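Local coordinates for fructose transport system repressor FruR (Pseudomonas putida, PDB 3O74), which is a LacI-family transcriptional regulator that probably represses or activates genes by binding DNA, with fructose 1-phosphate as its preferred effector, at residues S99-D104 with P256-V261. Numbering follows the deposited sequence.
Sequences SVISDD and PGVHAV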
ATOM      1  N   SER B  99      14.525  17.065  -8.578  1.00 22.28           N
ATOM      2  CA  SER B  99      13.887  15.746  -8.568  1.00 21.51           C
ATOM      3  C   SER B  99      14.709  14.747  -7.771  1.00 20.44           C
ATOM      4  O   SER B  99      15.936  14.735  -7.842  1.00 21.15           O
ATOM      5  CB  SER B  99      13.686  15.215  -9.995  1.00 20.04           C
ATOM      6  OG  SER B  99      12.949  16.127 -10.792  1.00 19.43           O
ATOM      7  N   VAL B 100      14.030  13.906  -7.002  1.00 17.44           N
ATOM      8  CA  VAL B 100      14.703  12.800  -6.336  1.00 16.46           C
ATOM      9  C   VAL B 100      14.154  11.489  -6.880  1.00 19.89           C
ATOM     10  O   VAL B 100      12.962  11.213  -6.763  1.00 21.42           O
ATOM     11  CB  VAL B 100      14.522  12.848  -4.803  1.00 15.44           C
ATOM     12  CG1 VAL B 100      15.344  11.754  -4.130  1.00 18.22           C
ATOM     13  CG2 VAL B 100      14.912  14.211  -4.264  1.00 15.10           C
ATOM     14  N   ILE B 101      15.027  10.677  -7.464  1.00 20.23           N
ATOM     15  CA  ILE B 101      14.595   9.479  -8.169  1.00 22.66           C
ATOM     16  C   ILE B 101      15.530   8.303  -7.910  1.00 26.41           C
ATOM     17  O   ILE B 101      16.562   8.454  -7.258  1.00 24.94           O
ATOM     18  CB  ILE B 101      14.515   9.723  -9.694  1.00 24.65           C
ATOM     19  CG1 ILE B 101      15.911   9.900 -10.302  1.00 24.69           C
ATOM     20  CG2 ILE B 101      13.658  10.945  -9.999  1.00 27.14           C
ATOM     21  CD1 ILE B 101      15.892  10.075 -11.813  1.00 27.82           C
ATOM     22  N   SER B 102      15.151   7.128  -8.407  1.00 26.39           N
ATOM     23  CA  SER B 102      16.028   5.968  -8.360  1.00 27.56           C
ATOM     24  C   SER B 102      16.841   5.878  -9.645  1.00 27.92           C
ATOM     25  O   SER B 102      16.411   6.357 -10.692  1.00 27.99           O
ATOM     26  CB  SER B 102      15.223   4.691  -8.128  1.00 33.37           C
ATOM     27  OG  SER B 102      14.663   4.681  -6.828  1.00 33.83           O
ATOM     28  N   ASP B 103      18.027   5.282  -9.559  1.00 31.42           N
ATOM     29  CA  ASP B 103      18.890   5.120 -10.728  1.00 34.31           C
ATOM     30  C   ASP B 103      18.379   3.971 -11.592  1.00 34.79           C
ATOM     31  O   ASP B 103      18.979   2.897 -11.630  1.00 32.96           O
ATOM     32  CB  ASP B 103      20.331   4.863 -10.291  1.00 40.99           C
ATOM     33  CG  ASP B 103      21.300   4.815 -11.457  1.00 53.13           C
ATOM     34  OD1 ASP B 103      20.865   4.998 -12.615  1.00 58.22           O
ATOM     35  OD2 ASP B 103      22.504   4.592 -11.213  1.00 59.08           O
ATOM     36  N   ASP B 104      17.275   4.219 -12.293  1.00 29.99           N
ATOM     37  CA  ASP B 104      16.518   3.167 -12.967  1.00 23.34           C
ATOM     38  C   ASP B 104      17.213   2.525 -14.162  1.00 28.69           C
ATOM     39  O   ASP B 104      17.120   1.315 -14.358  1.00 30.62           O
ATOM     40  CB  ASP B 104      15.146   3.690 -13.389  1.00 24.43           C
ATOM     41  CG  ASP B 104      14.211   3.877 -12.215  1.00 31.79           C
ATOM     42  OD1 ASP B 104      14.492   3.319 -11.132  1.00 30.65           O
ATOM     43  OD2 ASP B 104      13.194   4.580 -12.380  1.00 37.88           O
ATOM     44  N   PRO B 256      17.764  23.479  -9.473  1.00 29.45           N
ATOM     45  CA  PRO B 256      17.213  22.456 -10.364  1.00 24.19           C
ATOM     46  C   PRO B 256      18.221  21.333 -10.558  1.00 26.51           C
ATOM     47  O   PRO B 256      19.429  21.582 -10.563  1.00 32.35           O
ATOM     48  CB  PRO B 256      17.007  23.207 -11.685  1.00 26.86           C
ATOM     49  CG  PRO B 256      16.970  24.654 -11.312  1.00 28.67           C
ATOM     50  CD  PRO B 256      17.878  24.793 -10.131  1.00 29.60           C
ATOM     51  N   GLY B 257      17.735  20.108 -10.709  1.00 23.69           N
ATOM     52  CA  GLY B 257      18.620  18.983 -10.933  1.00 22.79           C
ATOM     53  C   GLY B 257      18.046  17.679 -10.424  1.00 26.87           C
ATOM     54  O   GLY B 257      17.174  17.665  -9.558  1.00 23.39           O
ATOM     55  N   VAL B 258      18.546  16.578 -10.970  1.00 23.53           N
ATOM     56  CA  VAL B 258      18.101  15.251 -10.571  1.00 28.74           C
ATOM     57  C   VAL B 258      19.034  14.635  -9.533  1.00 28.90           C
ATOM     58  O   VAL B 258      20.252  14.631  -9.708  1.00 29.59           O
ATOM     59  CB  VAL B 258      18.015  14.315 -11.791  1.00 25.94           C
ATOM     60  CG1 VAL B 258      17.719  12.896 -11.353  1.00 27.88           C
ATOM     61  CG2 VAL B 258      16.970  14.827 -12.769  1.00 24.14           C
ATOM     62  N   HIS B 259      18.460  14.125  -8.449  1.00 24.16           N
ATOM     63  CA  HIS B 259      19.227  13.394  -7.446  1.00 27.17           C
ATOM     64  C   HIS B 259      18.839  11.926  -7.520  1.00 27.46           C
ATOM     65  O   HIS B 259      17.706  11.562  -7.219  1.00 26.38           O
ATOM     66  CB  HIS B 259      18.947  13.935  -6.043  1.00 22.41           C
ATOM     67  CG  HIS B 259      19.297  15.381  -5.874  1.00 26.72           C
ATOM     68  ND1 HIS B 259      18.524  16.393  -6.392  1.00 30.92           N
ATOM     69  CD2 HIS B 259      20.340  15.976  -5.249  1.00 36.82           C
ATOM     70  CE1 HIS B 259      19.077  17.560  -6.093  1.00 32.07           C
ATOM     71  NE2 HIS B 259      20.173  17.335  -5.403  1.00 39.05           N
ATOM     72  N   ALA B 260      19.780  11.086  -7.933  1.00 25.57           N
ATOM     73  CA  ALA B 260      19.495   9.675  -8.151  1.00 30.41           C
ATOM     74  C   ALA B 260      19.988   8.806  -7.006  1.00 32.60           C
ATOM     75  O   ALA B 260      21.127   8.929  -6.573  1.00 41.71           O
ATOM     76  CB  ALA B 260      20.096   9.208  -9.475  1.00 28.41           C
ATOM     77  N   VAL B 261      19.120   7.921  -6.528  1.00 32.53           N
ATOM     78  CA  VAL B 261      19.482   6.977  -5.478  1.00 33.10           C
ATOM     79  C   VAL B 261      19.500   5.566  -6.045  1.00 31.51           C
ATOM     80  O   VAL B 261      18.555   5.149  -6.718  1.00 27.84           O
ATOM     81  CB  VAL B 261      18.485   7.034  -4.312  1.00 34.50           C
ATOM     82  CG1 VAL B 261      18.868   6.034  -3.222  1.00 31.14           C
ATOM     83  CG2 VAL B 261      18.402   8.440  -3.754  1.00 33.25           C
TER
HETATM   84  O   HOH W   1      16.373   3.801  -4.784  1.00 26.02           O
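S99-S102 pairs in parallel with V258-V261, the two strand axes inclined by 28°, and the five backbone hydrogen bonds reach one residue past these bridges, to G257 and D103: S99 N to G257 O, H259 N to S99 O, I101 N to H259 O, V261 N to I101 O at 2.7 Å, and D103 N to V261 O. The last is the least regular, since D103 N lies 49° above the carbonyl plane of V261; D103 is itself the centre of an inverse gamma turn. At that end, V261 O also takes a hydrogen bond from a water 3.2 Å away, and this water lies 2.8 Å from S102 OG. S99 O is gripped twice as well: besides the amide of H259, the imidazole approaches edge-on, with ND1 making a weak bond of 3.4 Å. H259 CG sits beside its own backbone N (chi1 -60°), which turns the ring edge, ND1 leading, toward S99 O in the ring plane. On the face carrying S99, I101, V258 and A260, the ethyl arm of I101 crosses the V258 side chain, and its CD1 presses on V258 CG1 at 3.4 Å, tighter than normal van der Waals contact. I101 CG1 also lies 4.3 Å from A260 CB. V100 and V261 project from the other face onto helix 234-250. D104, first residue of helix 104-116 after the N-cap D103, forms salt bridges with R263 and R138. Strand 257-266 thus joins 98-102 from far along the sequence and extends the parallel sheet of an alpha/beta subdomain, consistent with the periplasmic-binding-protein-like fold of LacI-family regulators, in which the chain passes repeatedly between two lobes.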